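Local coordinates for NADPH-quinone reductase (Pediococcus pentosaceus ATCC 25745, PDB 3HA2), which probably acts as a flavodoxin-fold NAD(P)H:quinone oxidoreductase that binds FMN and passes electrons from the nicotinamide to quinones, at residues A[4-9]-A[53-58]; A[57-62]-A[95-100]. One frame throughout, in Å; residues are numbered along the deposited sequence.

Interaction 1. Residues A[4-9]-A[53-58]; sequences LIIVAH and DRIILE
Arg54 opens the pairing through its backbone: its carbonyl oxygen takes the N-H of Leu4, while its guanidinium is engaged by Glu94 in a salt bridge. Ile55 then lies level with Leu4, its CD1 4.2 Å from Leu4 CB, two branched aliphatic chains that suit a buried strand. Ile56 grips the other strand from both its polar backbone atoms, its N reaching Leu4 O at 2.8 Å with an almost straight N-H (176°) and its O receiving Ile6 N; its CG2 meets Ile5 CG2 on the face shared with Glu58. Leu57 returns to the face of Leu4 and Ile6. Its CG stands anti to the carbonyl carbon (chi1 -50°), and CD2 lies alongside Ile6, 3.8 Å from CG1, both side chains pointing the same way and each touching Trp73 of helix 68-77. Glu58 brings a carboxylate among the aliphatic side chains: its extended chain crosses Ile5, OE1 coming 3.3 Å from Ile5 CG2. Glu58 is buried, and its OE1 is hydrogen-bonded to Tyr160 OH. The backbone N of Glu58 donates to Ile6 O, and Glu58 O accepts Ala8 N at 2.8 Å, carrying the pairing just past the end of strand 3-7. Such parallel pairing of the first and third strands is the centre of the flavodoxin-like fold.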
ATOM      1  N   LEU A   4      10.276 -16.302  -9.816  1.00 21.30           N
ATOM      2  CA  LEU A   4       9.904 -16.435  -8.424  1.00 20.70           C
ATOM      3  C   LEU A   4       8.520 -15.834  -8.247  1.00 21.38           C
ATOM      4  O   LEU A   4       8.301 -14.660  -8.564  1.00 21.43           O
ATOM      5  CB  LEU A   4      10.912 -15.659  -7.536  1.00 20.69           C
ATOM      6  CG  LEU A   4      10.652 -15.626  -6.026  1.00 20.06           C
ATOM      7  CD1 LEU A   4      10.642 -17.044  -5.412  1.00 21.00           C
ATOM      8  CD2 LEU A   4      11.696 -14.740  -5.333  1.00 19.93           C
ATOM      9  N   ILE A   5       7.588 -16.635  -7.735  1.00 21.33           N
ATOM     10  CA  ILE A   5       6.244 -16.146  -7.457  1.00 21.76           C
ATOM     11  C   ILE A   5       6.074 -15.995  -5.944  1.00 21.86           C
ATOM     12  O   ILE A   5       6.047 -16.984  -5.208  1.00 22.27           O
ATOM     13  CB  ILE A   5       5.169 -17.056  -8.069  1.00 22.36           C
ATOM     14  CG1 ILE A   5       5.438 -17.261  -9.575  1.00 21.51           C
ATOM     15  CG2 ILE A   5       3.761 -16.448  -7.859  1.00 21.61           C
ATOM     16  CD1 ILE A   5       4.521 -18.296 -10.184  1.00 25.13           C
ATOM     17  N   ILE A   6       5.985 -14.738  -5.503  1.00 21.62           N
ATOM     18  CA  ILE A   6       5.754 -14.402  -4.093  1.00 22.42           C
ATOM     19  C   ILE A   6       4.248 -14.402  -3.861  1.00 23.09           C
ATOM     20  O   ILE A   6       3.531 -13.512  -4.340  1.00 22.84           O
ATOM     21  CB  ILE A   6       6.280 -12.989  -3.731  1.00 22.18           C
ATOM     22  CG1 ILE A   6       7.759 -12.818  -4.111  1.00 22.78           C
ATOM     23  CG2 ILE A   6       6.042 -12.701  -2.227  1.00 23.52           C
ATOM     24  CD1 ILE A   6       8.689 -13.835  -3.473  1.00 25.27           C
ATOM     25  N   VAL A   7       3.786 -15.420  -3.155  1.00 23.66           N
ATOM     26  CA  VAL A   7       2.359 -15.652  -2.966  1.00 24.66           C
ATOM     27  C   VAL A   7       1.974 -15.066  -1.623  1.00 25.59           C
ATOM     28  O   VAL A   7       2.256 -15.653  -0.569  1.00 24.17           O
ATOM     29  CB  VAL A   7       2.021 -17.155  -3.044  1.00 24.63           C
ATOM     30  CG1 VAL A   7       0.514 -17.406  -2.864  1.00 24.89           C
ATOM     31  CG2 VAL A   7       2.488 -17.715  -4.372  1.00 26.05           C
ATOM     32  N   ALA A   8       1.348 -13.894  -1.674  1.00 27.34           N
ATOM     33  CA  ALA A   8       1.038 -13.129  -0.477  1.00 30.36           C
ATOM     34  C   ALA A   8      -0.452 -13.120  -0.201  1.00 32.74           C
ATOM     35  O   ALA A   8      -1.038 -12.063  -0.001  1.00 34.47           O
ATOM     36  CB  ALA A   8       1.570 -11.697  -0.592  1.00 29.46           C
ATOM     37  N   HIS A   9      -1.079 -14.288  -0.250  1.00 36.15           N
ATOM     38  CA  HIS A   9      -2.456 -14.400   0.223  1.00 38.79           C
ATOM     39  C   HIS A   9      -2.361 -14.607   1.728  1.00 40.25           C
ATOM     40  O   HIS A   9      -1.635 -15.503   2.171  1.00 40.80           O
ATOM     41  CB  HIS A   9      -3.184 -15.549  -0.446  1.00 39.01           C
ATOM     42  CG  HIS A   9      -4.646 -15.582  -0.137  1.00 41.58           C
ATOM     43  ND1 HIS A   9      -5.609 -15.247  -1.065  1.00 43.90           N
ATOM     44  CD2 HIS A   9      -5.311 -15.898   1.000  1.00 44.16           C
ATOM     45  CE1 HIS A   9      -6.805 -15.359  -0.512  1.00 44.76           C
ATOM     46  NE2 HIS A   9      -6.654 -15.760   0.737  1.00 44.81           N
ATOM     47  N   ASP A  53      15.026 -14.199 -12.164  1.00 22.93           N
ATOM     48  CA  ASP A  53      15.050 -13.145 -13.183  1.00 23.08           C
ATOM     49  C   ASP A  53      13.726 -12.403 -13.274  1.00 22.60           C
ATOM     50  O   ASP A  53      13.692 -11.214 -13.563  1.00 23.02           O
ATOM     51  CB  ASP A  53      15.352 -13.753 -14.563  1.00 23.51           C
ATOM     52  CG  ASP A  53      16.617 -14.570 -14.567  1.00 24.95           C
ATOM     53  OD1 ASP A  53      17.689 -13.972 -14.329  1.00 26.66           O
ATOM     54  OD2 ASP A  53      16.544 -15.803 -14.802  1.00 25.36           O
ATOM     55  N   ARG A  54      12.633 -13.113 -13.057  1.00 21.84           N
ATOM     56  CA  ARG A  54      11.317 -12.492 -13.078  1.00 21.43           C
ATOM     57  C   ARG A  54      10.667 -12.734 -11.722  1.00 20.97           C
ATOM     58  O   ARG A  54      10.572 -13.868 -11.264  1.00 22.13           O
ATOM     59  CB  ARG A  54      10.447 -13.082 -14.194  1.00 20.83           C
ATOM     60  CG  ARG A  54       9.039 -12.510 -14.232  1.00 21.36           C
ATOM     61  CD  ARG A  54       8.254 -13.052 -15.439  1.00 20.95           C
ATOM     62  NE  ARG A  54       8.848 -12.613 -16.699  1.00 22.44           N
ATOM     63  CZ  ARG A  54       8.517 -13.094 -17.896  1.00 26.27           C
ATOM     64  NH1 ARG A  54       7.591 -14.046 -18.011  1.00 27.86           N
ATOM     65  NH2 ARG A  54       9.129 -12.634 -18.983  1.00 25.15           N
ATOM     66  N   ILE A  55      10.234 -11.650 -11.093  1.00 21.73           N
ATOM     67  CA  ILE A  55       9.675 -11.691  -9.758  1.00 21.48           C
ATOM     68  C   ILE A  55       8.223 -11.273  -9.900  1.00 21.66           C
ATOM     69  O   ILE A  55       7.930 -10.168 -10.368  1.00 21.76           O
ATOM     70  CB  ILE A  55      10.389 -10.700  -8.773  1.00 21.58           C
ATOM     71  CG1 ILE A  55      11.939 -10.697  -8.916  1.00 21.03           C
ATOM     72  CG2 ILE A  55       9.931 -10.950  -7.332  1.00 21.70           C
ATOM     73  CD1 ILE A  55      12.644 -12.048  -8.704  1.00 21.29           C
ATOM     74  N   ILE A  56       7.324 -12.164  -9.512  1.00 21.95           N
ATOM     75  CA  ILE A  56       5.905 -11.882  -9.597  1.00 22.55           C
ATOM     76  C   ILE A  56       5.325 -11.782  -8.192  1.00 22.51           C
ATOM     77  O   ILE A  56       5.525 -12.668  -7.361  1.00 22.57           O
ATOM     78  CB  ILE A  56       5.196 -12.961 -10.422  1.00 22.56           C
ATOM     79  CG1 ILE A  56       5.597 -12.818 -11.897  1.00 23.01           C
ATOM     80  CG2 ILE A  56       3.690 -12.898 -10.219  1.00 23.78           C
ATOM     81  CD1 ILE A  56       5.254 -14.030 -12.759  1.00 24.50           C
ATOM     82  N   LEU A  57       4.626 -10.693  -7.919  1.00 21.78           N
ATOM     83  CA  LEU A  57       3.952 -10.579  -6.630  1.00 21.89           C
ATOM     84  C   LEU A  57       2.496 -10.900  -6.856  1.00 21.59           C
ATOM     85  O   LEU A  57       1.826 -10.258  -7.674  1.00 22.35           O
ATOM     86  CB  LEU A  57       4.080  -9.175  -6.065  1.00 21.52           C
ATOM     87  CG  LEU A  57       5.499  -8.599  -6.045  1.00 22.20           C
ATOM     88  CD1 LEU A  57       5.423  -7.191  -5.413  1.00 22.13           C
ATOM     89  CD2 LEU A  57       6.507  -9.494  -5.322  1.00 24.07           C
ATOM     90  N   GLU A  58       2.020 -11.897  -6.121  1.00 21.30           N
ATOM     91  CA  GLU A  58       0.688 -12.469  -6.324  1.00 21.70           C
ATOM     92  C   GLU A  58      -0.148 -12.292  -5.049  1.00 22.84           C
ATOM     93  O   GLU A  58       0.136 -12.901  -3.990  1.00 22.62           O
ATOM     94  CB  GLU A  58       0.833 -13.953  -6.690  1.00 21.69           C
ATOM     95  CG  GLU A  58      -0.473 -14.671  -6.916  1.00 23.54           C
ATOM     96  CD  GLU A  58      -0.313 -15.939  -7.713  1.00 24.71           C
ATOM     97  OE1 GLU A  58       0.602 -16.019  -8.570  1.00 26.70           O
ATOM     98  OE2 GLU A  58      -1.125 -16.859  -7.487  1.00 26.23           O
TER

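Interaction 2. Residues A[57-62]-A[95-100]; sequences LEFPLY and LGIVVS
The Phe59 ring lies obliquely against two branched side chains of the neighbouring strand: CE1 is 3.8 Å from Ile97 CG2, and CE2 is 3.7 Å from Val99 CG2. Its CG sits between the backbone N and the carbonyl carbon (chi1 57°), which lays the ring against Ile97 and Val99. The pyrrolidine ring of Pro60 is on the opposite face of the sheet, its CB 3.8 Å from Ser100 OG; lacking an N-H, proline suits this position because the strand bonds here through Phe59 and Leu61. Replacing Phe59 by alanine would probably strip the methyls of Ile97 and Val99 of the broad apolar surface they pack on and open a gap on that face of the sheet. Leu57 adds its CB to Ile97 CD1 (3.9 Å) and its CG to Leu95 CD1, while Glu58 runs alongside Val98 with its CG 4.1 Å from Val98 CB. Five backbone hydrogen bonds join the strands, from Leu57 N to Gly96 O at 2.8 Å through to Leu61 N to Ser100 O. Leu61 also rests its CB 3.9 Å from Val99 CG2. On the Phe59 side, Phe125 of helix 123-131 packs on Leu57 and Ile97; strand 135-143 flanks 95-100, its Ile139 touching Ile97 and Val99, and its Val142 touching Val98 and Ser100.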
ATOM      1  N   LEU A  57       4.626 -10.693  -7.919  1.00 21.78           N
ATOM      2  CA  LEU A  57       3.952 -10.579  -6.630  1.00 21.89           C
ATOM      3  C   LEU A  57       2.496 -10.900  -6.856  1.00 21.59           C
ATOM      4  O   LEU A  57       1.826 -10.258  -7.674  1.00 22.35           O
ATOM      5  CB  LEU A  57       4.080  -9.175  -6.065  1.00 21.52           C
ATOM      6  CG  LEU A  57       5.499  -8.599  -6.045  1.00 22.20           C
ATOM      7  CD1 LEU A  57       5.423  -7.191  -5.413  1.00 22.13           C
ATOM      8  CD2 LEU A  57       6.507  -9.494  -5.322  1.00 24.07           C
ATOM      9  N   GLU A  58       2.020 -11.897  -6.121  1.00 21.30           N
ATOM     10  CA  GLU A  58       0.688 -12.469  -6.324  1.00 21.70           C
ATOM     11  C   GLU A  58      -0.148 -12.292  -5.049  1.00 22.84           C
ATOM     12  O   GLU A  58       0.136 -12.901  -3.990  1.00 22.62           O
ATOM     13  CB  GLU A  58       0.833 -13.953  -6.690  1.00 21.69           C
ATOM     14  CG  GLU A  58      -0.473 -14.671  -6.916  1.00 23.54           C
ATOM     15  CD  GLU A  58      -0.313 -15.939  -7.713  1.00 24.71           C
ATOM     16  OE1 GLU A  58       0.602 -16.019  -8.570  1.00 26.70           O
ATOM     17  OE2 GLU A  58      -1.125 -16.859  -7.487  1.00 26.23           O
ATOM     18  N   PHE A  59      -1.192 -11.472  -5.144  1.00 22.55           N
ATOM     19  CA  PHE A  59      -1.952 -11.119  -3.946  1.00 22.97           C
ATOM     20  C   PHE A  59      -3.384 -10.675  -4.247  1.00 23.17           C
ATOM     21  O   PHE A  59      -3.678 -10.247  -5.364  1.00 23.85           O
ATOM     22  CB  PHE A  59      -1.206 -10.003  -3.190  1.00 21.84           C
ATOM     23  CG  PHE A  59      -0.954  -8.740  -4.020  1.00 22.87           C
ATOM     24  CD1 PHE A  59       0.211  -8.589  -4.788  1.00 23.38           C
ATOM     25  CD2 PHE A  59      -1.893  -7.709  -4.034  1.00 22.57           C
ATOM     26  CE1 PHE A  59       0.432  -7.427  -5.556  1.00 22.71           C
ATOM     27  CE2 PHE A  59      -1.676  -6.539  -4.791  1.00 23.31           C
ATOM     28  CZ  PHE A  59      -0.508  -6.400  -5.549  1.00 22.62           C
ATOM     29  N   PRO A  60      -4.269 -10.762  -3.242  1.00 24.57           N
ATOM     30  CA  PRO A  60      -5.613 -10.184  -3.365  1.00 24.67           C
ATOM     31  C   PRO A  60      -5.603  -8.692  -3.064  1.00 24.84           C
ATOM     32  O   PRO A  60      -4.821  -8.211  -2.236  1.00 24.77           O
ATOM     33  CB  PRO A  60      -6.407 -10.947  -2.312  1.00 25.03           C
ATOM     34  CG  PRO A  60      -5.408 -11.240  -1.238  1.00 25.78           C
ATOM     35  CD  PRO A  60      -4.081 -11.457  -1.953  1.00 23.97           C
ATOM     36  N   LEU A  61      -6.473  -7.958  -3.733  1.00 25.07           N
ATOM     37  CA  LEU A  61      -6.548  -6.524  -3.527  1.00 25.82           C
ATOM     38  C   LEU A  61      -7.370  -6.268  -2.241  1.00 27.23           C
ATOM     39  O   LEU A  61      -8.535  -6.684  -2.134  1.00 27.91           O
ATOM     40  CB  LEU A  61      -7.198  -5.882  -4.756  1.00 26.23           C
ATOM     41  CG  LEU A  61      -7.176  -4.366  -4.860  1.00 25.36           C
ATOM     42  CD1 LEU A  61      -5.768  -3.907  -5.224  1.00 26.29           C
ATOM     43  CD2 LEU A  61      -8.217  -3.861  -5.872  1.00 25.58           C
ATOM     44  N   TYR A  62      -6.739  -5.643  -1.254  1.00 27.46           N
ATOM     45  CA  TYR A  62      -7.396  -5.330   0.018  1.00 27.90           C
ATOM     46  C   TYR A  62      -7.399  -3.808   0.132  1.00 27.25           C
ATOM     47  O   TYR A  62      -6.329  -3.194   0.171  1.00 26.82           O
ATOM     48  CB  TYR A  62      -6.588  -5.916   1.182  1.00 29.19           C
ATOM     49  CG  TYR A  62      -6.770  -7.404   1.435  1.00 30.26           C
ATOM     50  CD1 TYR A  62      -7.512  -8.193   0.567  1.00 32.60           C
ATOM     51  CD2 TYR A  62      -6.195  -8.013   2.552  1.00 32.64           C
ATOM     52  CE1 TYR A  62      -7.693  -9.543   0.783  1.00 33.04           C
ATOM     53  CE2 TYR A  62      -6.377  -9.379   2.782  1.00 34.28           C
ATOM     54  CZ  TYR A  62      -7.118 -10.129   1.875  1.00 32.84           C
ATOM     55  OH  TYR A  62      -7.315 -11.481   2.049  1.00 34.53           O
ATOM     56  N   LEU A  95       9.557  -7.198 -12.924  1.00 22.34           N
ATOM     57  CA  LEU A  95       8.595  -7.222 -11.822  1.00 21.98           C
ATOM     58  C   LEU A  95       7.215  -7.394 -12.432  1.00 21.82           C
ATOM     59  O   LEU A  95       6.823  -6.602 -13.287  1.00 21.93           O
ATOM     60  CB  LEU A  95       8.617  -5.927 -11.019  1.00 22.00           C
ATOM     61  CG  LEU A  95       7.635  -5.909  -9.832  1.00 22.71           C
ATOM     62  CD1 LEU A  95       8.008  -6.989  -8.758  1.00 23.18           C
ATOM     63  CD2 LEU A  95       7.525  -4.518  -9.187  1.00 23.05           C
ATOM     64  N   GLY A  96       6.499  -8.422 -11.987  1.00 21.19           N
ATOM     65  CA  GLY A  96       5.118  -8.665 -12.414  1.00 21.58           C
ATOM     66  C   GLY A  96       4.187  -8.656 -11.216  1.00 22.21           C
ATOM     67  O   GLY A  96       4.610  -8.852 -10.065  1.00 22.30           O
ATOM     68  N   ILE A  97       2.910  -8.443 -11.492  1.00 22.60           N
ATOM     69  CA  ILE A  97       1.882  -8.366 -10.465  1.00 22.48           C
ATOM     70  C   ILE A  97       0.716  -9.224 -10.919  1.00 22.51           C
ATOM     71  O   ILE A  97       0.175  -9.017 -12.022  1.00 23.12           O
ATOM     72  CB  ILE A  97       1.395  -6.893 -10.284  1.00 22.55           C
ATOM     73  CG1 ILE A  97       2.558  -5.967  -9.877  1.00 23.06           C
ATOM     74  CG2 ILE A  97       0.184  -6.840  -9.303  1.00 24.57           C
ATOM     75  CD1 ILE A  97       3.142  -6.234  -8.506  1.00 26.30           C
ATOM     76  N   VAL A  98       0.348 -10.211 -10.105  1.00 22.04           N
ATOM     77  CA  VAL A  98      -0.902 -10.963 -10.325  1.00 22.70           C
ATOM     78  C   VAL A  98      -1.844 -10.574  -9.186  1.00 23.27           C
ATOM     79  O   VAL A  98      -1.697 -11.066  -8.069  1.00 22.96           O
ATOM     80  CB  VAL A  98      -0.664 -12.490 -10.366  1.00 22.67           C
ATOM     81  CG1 VAL A  98      -2.012 -13.258 -10.574  1.00 23.15           C
ATOM     82  CG2 VAL A  98       0.320 -12.826 -11.510  1.00 23.26           C
ATOM     83  N   VAL A  99      -2.779  -9.656  -9.467  1.00 23.15           N
ATOM     84  CA  VAL A  99      -3.639  -9.088  -8.427  1.00 22.79           C
ATOM     85  C   VAL A  99      -5.078  -9.538  -8.609  1.00 23.58           C
ATOM     86  O   VAL A  99      -5.646  -9.388  -9.684  1.00 22.86           O
ATOM     87  CB  VAL A  99      -3.519  -7.518  -8.348  1.00 22.10           C
ATOM     88  CG1 VAL A  99      -3.806  -6.841  -9.718  1.00 22.41           C
ATOM     89  CG2 VAL A  99      -4.422  -6.971  -7.255  1.00 22.07           C
ATOM     90  N   SER A 100      -5.649 -10.139  -7.572  1.00 24.18           N
ATOM     91  CA  SER A 100      -6.995 -10.675  -7.703  1.00 26.13           C
ATOM     92  C   SER A 100      -7.981  -9.785  -6.951  1.00 26.52           C
ATOM     93  O   SER A 100      -7.628  -9.167  -5.926  1.00 26.06           O
ATOM     94  CB  SER A 100      -7.043 -12.140  -7.249  1.00 26.18           C
ATOM     95  OG  SER A 100      -6.690 -12.239  -5.892  1.00 31.53           O
TER

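Overall arrangement
Both contacts lie deep in the same parallel sheet and share strand 54-60, whose Leu57 and Glu58 take part in each: interaction 1 joins it to strand 3-7, interaction 2 to strand 94-101. They meet directly where Ile55 O accepts a probable hydrogen bond from Gly96 N and Ile56 CG2 packs on Val98 CG2, 3.6 Å apart. In interaction 1 the side-chain packing is aliphatic apart from the buried Glu58. Interaction 2 brings in an aromatic ring and, toward its C-terminal end, the partly exposed Leu61 and Ser100. There strand 54-60 gives way to a loop while 94-101 runs on, and Tyr62 reaches Lys71 of the second subunit through its backbone oxygen.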